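Side-chain contacts in DUF3247 family protein (PDB 2E12), which is of unknown function but adopts a novel variant of the Sm-like fold, a fold whose better-known members bind RNA: residues H7-Q12 against A16-W21; K23-Q28 against D84-V89; V31-D36 against G65-D70; S39-T44 against Q79-D84; I51-Y54 against R60-S63. One frame throughout, in Å; residues are numbered along the deposited sequence.

Contact 1 (H7-Q12 against A16-W21); sequences HVYTEQ and ATLEHW
Tyr9 and Leu18 come together through two simple torsions. In Tyr9 the ring carbon CG stands beside the backbone N, opposite the carbonyl carbon (chi1 -54°), which sends the ring toward helix 12-23. Leu18 has an extended outer bond (chi2 170°) that carries methyl CD1 out to the ring. The two meet loosely, Tyr9 CD2 lying 4.4 Å from Leu18 CD1, with the methyl approaching the ring at a slant. The phenol end of Tyr9 has its own partner: its OH is hydrogen-bonded to Asp84 OD1.

The other bond here belongs to the helix itself. Glu11 occupies the N-cap position and Gln12 begins the helix, and the bond from Ala16 N to Gln12 O, 3.0 Å long, is an i to i+4 bond in its first turn. The donor sits above the carbonyl plane, 41° out of it. Methyl CB of Ala16 also comes close to this oxygen, 3.2 Å from Gln12 O. One turn further on, His20 N reaches Ala16 O at 3.2 Å and continues the pattern.

This helix also carries the dimer interface. Ala16 packs on His20 of the second subunit, whose NE2 has a weak hydrogen bond with Gln12 OE1, and Glu19 forms a salt bridge to Lys23 of that subunit.

Chemically, the touch of Tyr9 on Leu18 is what joins the lead-in loop to the helix. Tyr9 is held at both ends, by its backbone bond to Ser63 and its OH bond to Asp84, and the Leu18 methyl adds only light packing.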
# COMPACT_ATOMS: atom_id res chain seq x y z
N HIS A 7 -12.94 14.49 -4.33
CA HIS A 7 -12.76 13.87 -3.01
C HIS A 7 -11.27 13.81 -2.68
O HIS A 7 -10.44 13.75 -3.59
CB HIS A 7 -13.30 12.43 -2.97
CG HIS A 7 -14.71 12.29 -3.45
ND1 HIS A 7 -15.05 12.27 -4.79
CD2 HIS A 7 -15.88 12.13 -2.78
CE1 HIS A 7 -16.35 12.11 -4.92
NE2 HIS A 7 -16.88 12.02 -3.71
N VAL A 8 -10.92 13.85 -1.39
CA VAL A 8 -9.50 13.77 -0.95
C VAL A 8 -9.38 12.89 0.31
O VAL A 8 -10.31 12.83 1.12
CB VAL A 8 -8.89 15.18 -0.67
CG1 VAL A 8 -8.74 15.96 -1.98
CG2 VAL A 8 -9.76 15.95 0.31
N TYR A 9 -8.24 12.23 0.49
CA TYR A 9 -8.02 11.29 1.62
C TYR A 9 -6.81 11.53 2.54
O TYR A 9 -5.72 11.86 2.08
CB TYR A 9 -7.94 9.87 1.06
CG TYR A 9 -9.13 9.50 0.21
CD1 TYR A 9 -10.29 8.97 0.79
CD2 TYR A 9 -9.13 9.74 -1.16
CE1 TYR A 9 -11.42 8.71 0.02
CE2 TYR A 9 -10.25 9.48 -1.93
CZ TYR A 9 -11.39 8.97 -1.34
OH TYR A 9 -12.51 8.71 -2.10
N THR A 10 -7.01 11.32 3.84
CA THR A 10 -5.96 11.53 4.84
C THR A 10 -5.66 10.31 5.72
O THR A 10 -4.71 10.34 6.51
CB THR A 10 -6.31 12.70 5.78
OG1 THR A 10 -7.47 12.37 6.55
CG2 THR A 10 -6.60 13.96 4.97
N GLU A 11 -6.45 9.26 5.59
CA GLU A 11 -6.25 8.06 6.41
C GLU A 11 -5.21 7.13 5.77
O GLU A 11 -5.27 6.82 4.59
CB GLU A 11 -7.58 7.32 6.57
CG GLU A 11 -7.61 6.31 7.71
CD GLU A 11 -7.59 6.98 9.08
OE1 GLU A 11 -8.34 7.95 9.28
OE2 GLU A 11 -6.82 6.52 9.96
N GLN A 12 -4.24 6.69 6.58
CA GLN A 12 -3.16 5.84 6.11
C GLN A 12 -3.57 4.57 5.36
O GLN A 12 -2.79 4.06 4.55
CB GLN A 12 -2.22 5.48 7.27
CG GLN A 12 -1.50 6.70 7.83
CD GLN A 12 -0.95 7.60 6.73
OE1 GLN A 12 -0.01 7.23 6.02
NE2 GLN A 12 -1.56 8.77 6.57
N ALA A 16 -2.40 3.99 1.60
CA ALA A 16 -1.72 2.73 1.30
C ALA A 16 -2.32 2.11 0.04
O ALA A 16 -1.61 1.57 -0.81
CB ALA A 16 -1.85 1.76 2.48
N THR A 17 -3.65 2.18 -0.08
CA THR A 17 -4.34 1.65 -1.24
C THR A 17 -3.94 2.47 -2.48
O THR A 17 -3.52 1.90 -3.49
CB THR A 17 -5.88 1.71 -1.06
OG1 THR A 17 -6.28 3.07 -0.85
CG2 THR A 17 -6.31 0.89 0.14
N LEU A 18 -4.05 3.79 -2.38
CA LEU A 18 -3.69 4.67 -3.48
C LEU A 18 -2.28 4.43 -4.01
O LEU A 18 -2.05 4.50 -5.22
CB LEU A 18 -3.84 6.14 -3.06
CG LEU A 18 -5.26 6.66 -2.87
CD1 LEU A 18 -5.24 8.04 -2.23
CD2 LEU A 18 -5.97 6.71 -4.21
N GLU A 19 -1.34 4.15 -3.11
CA GLU A 19 0.05 3.92 -3.52
C GLU A 19 0.28 2.58 -4.19
O GLU A 19 1.09 2.48 -5.12
CB GLU A 19 0.99 4.09 -2.31
CG GLU A 19 1.11 5.54 -1.85
CD GLU A 19 1.92 5.70 -0.57
OE1 GLU A 19 1.56 5.09 0.45
OE2 GLU A 19 2.92 6.45 -0.59
N HIS A 20 -0.43 1.55 -3.74
CA HIS A 20 -0.29 0.22 -4.34
C HIS A 20 -0.77 0.23 -5.80
O HIS A 20 -0.20 -0.46 -6.64
CB HIS A 20 -1.09 -0.82 -3.54
CG HIS A 20 -0.97 -2.21 -4.08
ND1 HIS A 20 0.23 -2.89 -4.14
CD2 HIS A 20 -1.90 -3.05 -4.59
CE1 HIS A 20 0.03 -4.09 -4.67
NE2 HIS A 20 -1.26 -4.21 -4.95
N TRP A 21 -1.80 1.02 -6.09
CA TRP A 21 -2.35 1.12 -7.45
C TRP A 21 -1.32 1.66 -8.43
O TRP A 21 -1.26 1.22 -9.58
CB TRP A 21 -3.59 2.03 -7.47
CG TRP A 21 -4.82 1.45 -6.81
CD1 TRP A 21 -5.88 2.16 -6.31
CD2 TRP A 21 -5.13 0.07 -6.61
NE1 TRP A 21 -6.82 1.30 -5.80
CE2 TRP A 21 -6.39 0.01 -5.98
CE3 TRP A 21 -4.47 -1.13 -6.90
CZ2 TRP A 21 -7.00 -1.20 -5.63
CZ3 TRP A 21 -5.08 -2.33 -6.56
CH2 TRP A 21 -6.33 -2.35 -5.93

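Contact 2 (K23-Q28 against D84-V89); sequences KLLDGQ and DRIVAV
The chain leaving helix 12-23 passes the inner side of strand 86-91 with no regular pairing, and the closest alpha carbons, those of Leu24 and Val89, are 6.8 Å apart. Everything that touches is apolar or carbonyl oxygen.

Val89 does most of the work. Its CG1 lies opposite the backbone N (chi1 176°), which points that methyl at the incoming loop. There Val89 CG1 meets Leu24 CB at 4.0 Å. The carbonyl Leu24 O is nearer, 3.7 Å from Val89 CG1. Leu25 CD2 comes in at 3.9 Å from Val89 CG1, the two side chains crossing obliquely. The other branch of Leu25 goes to Ile86, the two reaching tip to tip with Leu25 CD1 4.2 Å from Ile86 CD1.

Ile86 and Val89 can face the same way although three positions separate them because Val87 and Ala88 form a classic beta bulge opposite Glu34. The extra residue resets the alternation of side chains, and Ala88 points away from the loop. Trp21 of the helix lies against both Ile86 and Val89, while Val31, Leu67 and Met83 pack around Leu25.

Three of the four touching residues are buried. With no polar group paired across it, the contact holds by close hydrocarbon packing: the chain leaving the helix is seated on strand 86-91 through Leu24 and Leu25 against Val89 and Ile86.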
# COMPACT_ATOMS: atom_id res chain seq x y z
N LYS A 23 1.89 1.30 -8.25
CA LYS A 23 2.81 0.19 -8.46
C LYS A 23 2.30 -0.77 -9.53
O LYS A 23 3.08 -1.42 -10.23
CB LYS A 23 3.01 -0.57 -7.15
CG LYS A 23 3.87 0.15 -6.12
CD LYS A 23 5.34 0.06 -6.47
CE LYS A 23 5.73 -1.39 -6.73
NZ LYS A 23 5.16 -2.30 -5.70
N LEU A 24 0.98 -0.87 -9.65
CA LEU A 24 0.37 -1.75 -10.63
C LEU A 24 -0.04 -1.03 -11.91
O LEU A 24 -0.55 -1.64 -12.84
CB LEU A 24 -0.85 -2.44 -10.01
CG LEU A 24 -0.58 -3.21 -8.71
CD1 LEU A 24 -1.89 -3.79 -8.19
CD2 LEU A 24 0.44 -4.32 -8.96
N LEU A 25 0.17 0.28 -11.96
CA LEU A 25 -0.19 1.06 -13.14
C LEU A 25 1.01 1.78 -13.74
O LEU A 25 0.97 3.00 -13.96
CB LEU A 25 -1.27 2.10 -12.79
CG LEU A 25 -2.68 1.58 -12.47
CD1 LEU A 25 -3.52 2.69 -11.86
CD2 LEU A 25 -3.32 1.07 -13.75
N ASP A 26 2.07 1.04 -14.02
CA ASP A 26 3.26 1.66 -14.58
C ASP A 26 2.99 2.24 -15.97
O ASP A 26 2.14 1.76 -16.73
CB ASP A 26 4.41 0.65 -14.63
CG ASP A 26 5.74 1.31 -14.91
OD1 ASP A 26 6.70 0.58 -15.27
OD2 ASP A 26 5.84 2.55 -14.77
N GLY A 27 3.73 3.30 -16.31
CA GLY A 27 3.57 3.93 -17.61
C GLY A 27 3.59 2.95 -18.77
O GLY A 27 4.47 2.08 -18.84
N GLN A 28 2.60 3.08 -19.65
CA GLN A 28 2.44 2.27 -20.87
C GLN A 28 2.04 0.80 -20.68
O GLN A 28 1.99 0.06 -21.65
CB GLN A 28 3.73 2.32 -21.72
CG GLN A 28 4.02 3.69 -22.34
CD GLN A 28 2.91 4.17 -23.27
OE1 GLN A 28 2.71 3.62 -24.35
NE2 GLN A 28 2.18 5.19 -22.85
N ASP A 84 -9.31 7.18 -6.68
CA ASP A 84 -10.03 6.67 -5.51
C ASP A 84 -11.22 5.80 -5.92
O ASP A 84 -11.86 5.17 -5.07
CB ASP A 84 -10.53 7.82 -4.63
CG ASP A 84 -11.38 8.82 -5.38
OD1 ASP A 84 -12.09 9.61 -4.72
OD2 ASP A 84 -11.35 8.83 -6.63
N ARG A 85 -11.51 5.76 -7.21
CA ARG A 85 -12.63 4.97 -7.73
C ARG A 85 -12.23 3.53 -8.07
O ARG A 85 -13.09 2.70 -8.40
CB ARG A 85 -13.20 5.64 -8.98
CG ARG A 85 -13.49 7.14 -8.82
CD ARG A 85 -14.73 7.42 -7.96
NE ARG A 85 -14.57 7.01 -6.57
CZ ARG A 85 -15.50 7.18 -5.63
NH1 ARG A 85 -16.66 7.75 -5.93
NH2 ARG A 85 -15.27 6.77 -4.39
N ILE A 86 -10.94 3.22 -7.99
CA ILE A 86 -10.45 1.88 -8.33
C ILE A 86 -10.58 0.83 -7.24
O ILE A 86 -10.29 1.09 -6.08
CB ILE A 86 -8.97 1.93 -8.76
CG1 ILE A 86 -8.87 2.69 -10.09
CG2 ILE A 86 -8.39 0.51 -8.84
CD1 ILE A 86 -7.46 2.96 -10.57
N VAL A 87 -10.98 -0.37 -7.66
CA VAL A 87 -11.17 -1.51 -6.76
C VAL A 87 -10.19 -2.66 -7.07
O VAL A 87 -9.86 -3.47 -6.20
CB VAL A 87 -12.61 -2.04 -6.88
CG1 VAL A 87 -12.85 -3.16 -5.89
CG2 VAL A 87 -13.58 -0.90 -6.64
N ALA A 88 -9.74 -2.73 -8.32
CA ALA A 88 -8.81 -3.79 -8.71
C ALA A 88 -8.09 -3.44 -10.01
O ALA A 88 -8.62 -2.72 -10.85
CB ALA A 88 -9.57 -5.11 -8.88
N VAL A 89 -6.87 -3.96 -10.16
CA VAL A 89 -6.07 -3.73 -11.36
C VAL A 89 -5.38 -5.03 -11.73
O VAL A 89 -4.57 -5.55 -10.96
CB VAL A 89 -4.98 -2.66 -11.12
CG1 VAL A 89 -4.11 -2.52 -12.36
CG2 VAL A 89 -5.62 -1.32 -10.76

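Contact 3 (V31-D36 against G65-D70); sequences VRIELD and GQLRID
Apolar contact is what joins these strands, and Ile33 is its centre. From strand 30-35 its CD1 reaches Leu67 of strand 61-70 tip to tip, with Ile33 CD1 3.7 Å from Leu67 CD2. The same methyl, Ile33 CD1, lies 4.3 Å from Ile69 CD1, so one carbon spans two inward-facing residues of the other strand. Ile33 does this with CG1 beside the backbone N (chi1 -54°), whereas Leu67 holds CG opposite its own N, and the two chains thus extend straight at one another. All three residues are buried, and Ile86 adds to the cluster by packing on both Ile33 and Leu67.

Ionic contact belongs to the other side of strand 61-70. There Arg68 grips Asp70 side-on with two nitrogens, one for each carboxylate oxygen. The bond from Arg68 NE to Asp70 OD1 is 2.8 Å and nearly straight at 171°, using the syn lone pair with the oxygen in the guanidinium plane. The bond from Arg68 NH2 to Asp70 OD2 is equally short at 2.8 Å but bent, 136°, and tilted from both planes.

Strands 30-35 and 61-70 belong to different antiparallel sheets, which here face each other much as in the small barrels of the SH3 and Sm-like folds. The chemistry divides accordingly: methyl groups alone meet across these two segments, while the paired charges of Arg68 and Asp70, kept on the outer surface, probably neutralise one another without entering the core.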
# COMPACT_ATOMS: atom_id res chain seq x y z
N VAL A 31 -3.62 -2.81 -18.96
CA VAL A 31 -4.33 -3.39 -17.84
C VAL A 31 -5.83 -3.27 -17.98
O VAL A 31 -6.34 -2.57 -18.86
CB VAL A 31 -3.92 -2.70 -16.52
CG1 VAL A 31 -2.42 -2.79 -16.32
CG2 VAL A 31 -4.34 -1.24 -16.56
N ARG A 32 -6.55 -3.98 -17.12
CA ARG A 32 -8.00 -3.92 -17.08
C ARG A 32 -8.24 -3.47 -15.66
O ARG A 32 -7.65 -4.01 -14.72
CB ARG A 32 -8.62 -5.29 -17.31
CG ARG A 32 -10.00 -5.26 -17.98
CD ARG A 32 -10.30 -6.61 -18.63
NE ARG A 32 -9.96 -7.74 -17.75
CZ ARG A 32 -10.55 -7.98 -16.58
NH1 ARG A 32 -11.51 -7.18 -16.14
NH2 ARG A 32 -10.17 -9.02 -15.86
N ILE A 33 -9.10 -2.47 -15.49
CA ILE A 33 -9.38 -1.91 -14.18
C ILE A 33 -10.80 -2.10 -13.68
O ILE A 33 -11.75 -1.96 -14.45
CB ILE A 33 -9.08 -0.40 -14.21
CG1 ILE A 33 -7.65 -0.17 -14.70
CG2 ILE A 33 -9.30 0.21 -12.83
CD1 ILE A 33 -7.31 1.29 -14.96
N GLU A 34 -10.94 -2.41 -12.40
CA GLU A 34 -12.25 -2.56 -11.78
C GLU A 34 -12.53 -1.28 -10.99
O GLU A 34 -11.73 -0.89 -10.13
CB GLU A 34 -12.29 -3.77 -10.83
CG GLU A 34 -12.13 -5.12 -11.52
CD GLU A 34 -12.50 -6.29 -10.61
OE1 GLU A 34 -12.29 -7.46 -11.02
OE2 GLU A 34 -13.00 -6.04 -9.50
N LEU A 35 -13.66 -0.63 -11.28
CA LEU A 35 -14.08 0.62 -10.63
C LEU A 35 -15.20 0.38 -9.62
O LEU A 35 -15.97 -0.56 -9.78
CB LEU A 35 -14.55 1.61 -11.69
CG LEU A 35 -13.52 2.04 -12.74
CD1 LEU A 35 -14.22 2.68 -13.92
CD2 LEU A 35 -12.52 3.01 -12.12
N ASP A 36 -15.31 1.25 -8.62
CA ASP A 36 -16.33 1.10 -7.57
C ASP A 36 -17.79 1.36 -7.96
O ASP A 36 -18.68 1.33 -7.11
CB ASP A 36 -15.97 1.97 -6.35
CG ASP A 36 -16.03 3.46 -6.63
OD1 ASP A 36 -16.46 3.85 -7.74
OD2 ASP A 36 -15.66 4.25 -5.74
N GLY A 65 -5.37 11.04 -6.88
CA GLY A 65 -4.58 11.03 -8.10
C GLY A 65 -5.43 10.92 -9.36
O GLY A 65 -6.58 10.49 -9.31
N GLN A 66 -4.85 11.32 -10.49
CA GLN A 66 -5.56 11.27 -11.76
C GLN A 66 -4.84 10.33 -12.71
O GLN A 66 -3.63 10.41 -12.88
CB GLN A 66 -5.65 12.68 -12.37
CG GLN A 66 -6.47 13.64 -11.49
CD GLN A 66 -6.53 15.05 -12.06
OE1 GLN A 66 -7.19 15.30 -13.06
NE2 GLN A 66 -5.81 15.98 -11.42
N LEU A 67 -5.62 9.45 -13.33
CA LEU A 67 -5.13 8.44 -14.28
C LEU A 67 -5.72 8.67 -15.67
O LEU A 67 -6.91 8.94 -15.81
CB LEU A 67 -5.53 7.05 -13.80
CG LEU A 67 -5.27 5.82 -14.67
CD1 LEU A 67 -3.79 5.56 -14.77
CD2 LEU A 67 -5.96 4.61 -14.05
N ARG A 68 -4.85 8.59 -16.67
CA ARG A 68 -5.25 8.75 -18.06
C ARG A 68 -5.02 7.42 -18.76
O ARG A 68 -3.93 6.83 -18.66
CB ARG A 68 -4.41 9.84 -18.75
CG ARG A 68 -4.77 10.06 -20.22
CD ARG A 68 -3.76 10.99 -20.90
NE ARG A 68 -3.38 10.51 -22.22
CZ ARG A 68 -2.40 11.01 -22.96
NH1 ARG A 68 -1.66 12.03 -22.51
NH2 ARG A 68 -2.12 10.47 -24.13
N ILE A 69 -6.04 6.92 -19.45
CA ILE A 69 -5.96 5.66 -20.17
C ILE A 69 -6.26 5.98 -21.62
O ILE A 69 -7.21 6.70 -21.91
CB ILE A 69 -7.04 4.65 -19.67
CG1 ILE A 69 -6.94 4.50 -18.16
CG2 ILE A 69 -6.86 3.29 -20.35
CD1 ILE A 69 -5.57 4.05 -17.70
N ASP A 70 -5.45 5.46 -22.53
CA ASP A 70 -5.68 5.66 -23.95
C ASP A 70 -5.86 4.29 -24.56
O ASP A 70 -5.61 3.27 -23.92
CB ASP A 70 -4.49 6.30 -24.66
CG ASP A 70 -3.91 7.49 -23.93
OD1 ASP A 70 -4.64 8.19 -23.19
OD2 ASP A 70 -2.70 7.72 -24.12

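Contact 4 (S39-T44 against Q79-D84); sequences SMIAGT and QWIWMD
The flat end of Gln79 has methyl CD1 of Ile41 over one face of its amide plane, near the CG to CD bond and not at an edge. Ile41 CD1 is 3.5 Å from Gln79 CG and 3.8 Å from Gln79 CD; the two chains lie alongside and run opposite ways. On the same strand the indole of Trp82 meets the Tyr54 ring edge-to-face, and that of Trp80 lies on Gln66 and Arg68, both turned from this contact.

Ile41 reaches across because CG1 stands opposite the backbone N (chi1 -179°), which leaves CG2 in the crowded position between N and carbonyl carbon. That second branch is used as well: Ile41 CG2 comes 4.0 Å from Ile81 CD1, tip to tip.

Strands 40-42 and 79-82 are the outermost strands of the two three-stranded sheets, so Ile41 bridges the two sheets at the rim of this Sm-like fold. Just beyond it Gly43, at backbone angles only glycine tolerates easily, turns the chain from one sheet into strand 44-55 of the other. Ile41 also leans on Ile33, and Ile81 is bonded through its backbone to Leu67.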
# COMPACT_ATOMS: atom_id res chain seq x y z
N SER A 39 -18.38 -0.58 -13.11
CA SER A 39 -17.81 -0.53 -14.45
C SER A 39 -16.34 -0.94 -14.47
O SER A 39 -15.72 -1.18 -13.43
CB SER A 39 -17.97 0.88 -15.04
OG SER A 39 -17.20 1.82 -14.30
N MET A 40 -15.80 -1.03 -15.67
CA MET A 40 -14.42 -1.43 -15.84
C MET A 40 -13.91 -0.89 -17.16
O MET A 40 -14.61 -0.94 -18.17
CB MET A 40 -14.31 -2.96 -15.81
CG MET A 40 -15.37 -3.70 -16.61
SD MET A 40 -15.17 -3.59 -18.41
CE MET A 40 -14.20 -5.07 -18.74
N ILE A 41 -12.71 -0.33 -17.12
CA ILE A 41 -12.08 0.23 -18.31
C ILE A 41 -10.79 -0.52 -18.58
O ILE A 41 -10.08 -0.91 -17.65
CB ILE A 41 -11.78 1.74 -18.13
CG1 ILE A 41 -11.14 2.29 -19.40
CG2 ILE A 41 -10.85 1.94 -16.94
CD1 ILE A 41 -11.01 3.80 -19.43
N ALA A 42 -10.49 -0.73 -19.85
CA ALA A 42 -9.27 -1.43 -20.22
C ALA A 42 -8.53 -0.59 -21.24
O ALA A 42 -9.15 0.13 -22.02
CB ALA A 42 -9.61 -2.77 -20.81
N GLY A 43 -7.21 -0.66 -21.21
CA GLY A 43 -6.43 0.11 -22.14
C GLY A 43 -4.99 0.27 -21.73
O GLY A 43 -4.46 -0.54 -20.95
N THR A 44 -4.35 1.31 -22.24
CA THR A 44 -2.96 1.56 -21.90
C THR A 44 -2.79 2.76 -20.98
O THR A 44 -3.37 3.83 -21.21
CB THR A 44 -2.11 1.78 -23.17
OG1 THR A 44 -2.43 0.79 -24.15
CG2 THR A 44 -0.63 1.66 -22.84
N GLN A 79 -9.32 8.73 -21.77
CA GLN A 79 -10.17 8.88 -20.59
C GLN A 79 -9.37 9.20 -19.33
O GLN A 79 -8.32 8.61 -19.11
CB GLN A 79 -10.96 7.58 -20.36
CG GLN A 79 -10.95 6.64 -21.55
CD GLN A 79 -12.34 6.24 -21.97
OE1 GLN A 79 -12.55 5.69 -23.06
NE2 GLN A 79 -13.32 6.51 -21.11
N TRP A 80 -9.87 10.14 -18.53
CA TRP A 80 -9.23 10.52 -17.27
C TRP A 80 -10.15 10.10 -16.13
O TRP A 80 -11.35 10.35 -16.17
CB TRP A 80 -9.01 12.03 -17.18
CG TRP A 80 -7.87 12.53 -18.01
CD1 TRP A 80 -7.87 12.80 -19.35
CD2 TRP A 80 -6.55 12.83 -17.54
NE1 TRP A 80 -6.64 13.25 -19.74
CE2 TRP A 80 -5.80 13.28 -18.65
CE3 TRP A 80 -5.92 12.76 -16.29
CZ2 TRP A 80 -4.46 13.66 -18.55
CZ3 TRP A 80 -4.58 13.14 -16.19
CH2 TRP A 80 -3.87 13.59 -17.32
N ILE A 81 -9.58 9.45 -15.12
CA ILE A 81 -10.35 8.99 -13.97
C ILE A 81 -9.63 9.32 -12.67
O ILE A 81 -8.40 9.35 -12.64
CB ILE A 81 -10.55 7.46 -14.03
CG1 ILE A 81 -11.32 7.08 -15.30
CG2 ILE A 81 -11.27 6.98 -12.78
CD1 ILE A 81 -11.57 5.58 -15.43
N TRP A 82 -10.38 9.58 -11.61
CA TRP A 82 -9.76 9.83 -10.32
C TRP A 82 -9.52 8.44 -9.74
O TRP A 82 -10.41 7.59 -9.77
CB TRP A 82 -10.66 10.68 -9.42
CG TRP A 82 -10.79 12.09 -9.89
CD1 TRP A 82 -11.74 12.60 -10.72
CD2 TRP A 82 -9.89 13.17 -9.61
NE1 TRP A 82 -11.49 13.92 -10.99
CE2 TRP A 82 -10.36 14.30 -10.31
CE3 TRP A 82 -8.73 13.30 -8.83
CZ2 TRP A 82 -9.71 15.55 -10.27
CZ3 TRP A 82 -8.08 14.54 -8.78
CH2 TRP A 82 -8.58 15.64 -9.50
N MET A 83 -8.32 8.22 -9.23
CA MET A 83 -7.93 6.91 -8.70
C MET A 83 -8.64 6.34 -7.47
O MET A 83 -8.59 5.14 -7.24
CB MET A 83 -6.41 6.88 -8.50
CG MET A 83 -5.65 6.74 -9.82
SD MET A 83 -3.91 7.23 -9.73
CE MET A 83 -3.17 5.73 -9.10
N ASP A 84 -9.31 7.18 -6.68
CA ASP A 84 -10.03 6.67 -5.51
C ASP A 84 -11.22 5.80 -5.92
O ASP A 84 -11.86 5.17 -5.07
CB ASP A 84 -10.53 7.82 -4.63
CG ASP A 84 -11.38 8.82 -5.38
OD1 ASP A 84 -12.09 9.61 -4.72
OD2 ASP A 84 -11.35 8.83 -6.63

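Contact 5 (I51-Y54 against R60-S63); sequences IQTY and REGS
This is the turn end of the beta hairpin formed by strands 44-55 and 61-70, an antiparallel pair whose short segments run at 166° to one another. Tyr54 and Gly62 make the hydrogen-bonded pair. Tyr54 N donates to Gly62 O at 3.0 Å, and Gly62 N returns the bond to Tyr54 O at 3.1 Å. Next along is the non-hydrogen-bonded pair of Thr53 and Ser63, whose alpha carbons are 4.8 Å apart.

Side chains add less than the backbone. Ile51 places its CG2 opposite the backbone N, its CG1 lying beside that N (chi1 -58°), and this methyl, Ile51 CG2, comes 3.9 Å from Ser63 CB. On the side shared by Thr53 and Ser63, the Thr53 methyl CG2 lies 4.2 Å from Glu61 CB. The Tyr54 side chain turns to the opposite side of the sheet, where its OH binds Gln66 NE2.

Gly62 is buried, and its place beside the Val8 side chain of the lead-in loop suits a residue without a side chain. Ser63 in turn is bonded through its backbone to Tyr9, so the lead-in loop is also bonded to this strand. Between the strands CA-H...O contacts accompany the bonds: Ser63 CA lies 3.2 Å from Gln52 O, and Glu61 CA sits 3.1 Å from Tyr54 O, the oxygen that also takes the Gly62 N-H.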
# COMPACT_ATOMS: atom_id res chain seq x y z
N ILE A 51 0.48 10.31 -6.82
CA ILE A 51 -0.46 10.68 -5.76
C ILE A 51 -0.06 12.08 -5.30
O ILE A 51 1.12 12.34 -5.05
CB ILE A 51 -0.38 9.70 -4.56
CG1 ILE A 51 -0.68 8.27 -5.04
CG2 ILE A 51 -1.37 10.11 -3.49
CD1 ILE A 51 -2.03 8.10 -5.73
N GLN A 52 -1.03 12.99 -5.22
CA GLN A 52 -0.77 14.37 -4.82
C GLN A 52 -1.77 14.91 -3.81
O GLN A 52 -2.70 14.22 -3.39
CB GLN A 52 -0.80 15.29 -6.04
CG GLN A 52 0.08 14.86 -7.20
CD GLN A 52 -0.26 15.60 -8.48
OE1 GLN A 52 -0.36 16.82 -8.50
NE2 GLN A 52 -0.44 14.85 -9.56
N THR A 53 -1.56 16.17 -3.44
CA THR A 53 -2.43 16.89 -2.49
C THR A 53 -3.41 17.80 -3.24
O THR A 53 -3.02 18.56 -4.13
CB THR A 53 -1.61 17.76 -1.53
OG1 THR A 53 -0.66 16.94 -0.82
CG2 THR A 53 -2.52 18.45 -0.54
N TYR A 54 -4.68 17.75 -2.85
CA TYR A 54 -5.72 18.58 -3.48
C TYR A 54 -6.64 19.15 -2.41
O TYR A 54 -6.47 18.84 -1.23
CB TYR A 54 -6.56 17.74 -4.44
CG TYR A 54 -5.82 17.14 -5.62
CD1 TYR A 54 -5.56 17.89 -6.76
CD2 TYR A 54 -5.42 15.80 -5.60
CE1 TYR A 54 -4.92 17.33 -7.86
CE2 TYR A 54 -4.77 15.23 -6.69
CZ TYR A 54 -4.53 16.00 -7.82
OH TYR A 54 -3.89 15.43 -8.90
N ARG A 60 -10.98 21.36 2.25
CA ARG A 60 -10.15 20.44 3.05
C ARG A 60 -9.08 19.79 2.15
O ARG A 60 -9.37 19.40 1.02
CB ARG A 60 -11.03 19.35 3.69
CG ARG A 60 -12.31 19.85 4.40
CD ARG A 60 -13.18 18.66 4.85
NE ARG A 60 -14.39 19.02 5.60
CZ ARG A 60 -14.39 19.56 6.82
NH1 ARG A 60 -13.25 19.79 7.45
NH2 ARG A 60 -15.54 19.88 7.40
N GLU A 61 -7.85 19.66 2.65
CA GLU A 61 -6.74 19.06 1.89
C GLU A 61 -6.53 17.55 2.14
O GLU A 61 -6.67 17.07 3.27
CB GLU A 61 -5.43 19.78 2.21
CG GLU A 61 -5.42 21.23 1.79
CD GLU A 61 -4.02 21.83 1.79
OE1 GLU A 61 -3.80 22.75 0.98
OE2 GLU A 61 -3.16 21.38 2.58
N GLY A 62 -6.18 16.82 1.09
CA GLY A 62 -5.98 15.38 1.22
C GLY A 62 -5.32 14.78 -0.02
O GLY A 62 -4.96 15.49 -0.95
N SER A 63 -5.16 13.45 -0.03
CA SER A 63 -4.52 12.80 -1.16
C SER A 63 -5.48 12.17 -2.17
O SER A 63 -6.60 11.81 -1.84
CB SER A 63 -3.55 11.73 -0.66
OG SER A 63 -2.48 12.33 0.05

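In the fold
From the N terminus, contact 1 closes first, a short local contact, with the lead-in loop folding back against the first turns of helix 12-23. Contact 2 then opens at the helix end and closes only at strand 86-91, enclosing the rest of the list. Within it contacts 3 and 4 cross, since strands 30-35 and 40-42 are followed in the same order by strands 61-70 and 79-82; together they fasten one three-stranded sheet to the other. Contact 5, the hairpin, is innermost, lying within the spans of both. Tyr9 and Asp84 bind contact 1 to contacts 2 and 4, and Tyr9 pairs with Ser63 to join it to contact 5.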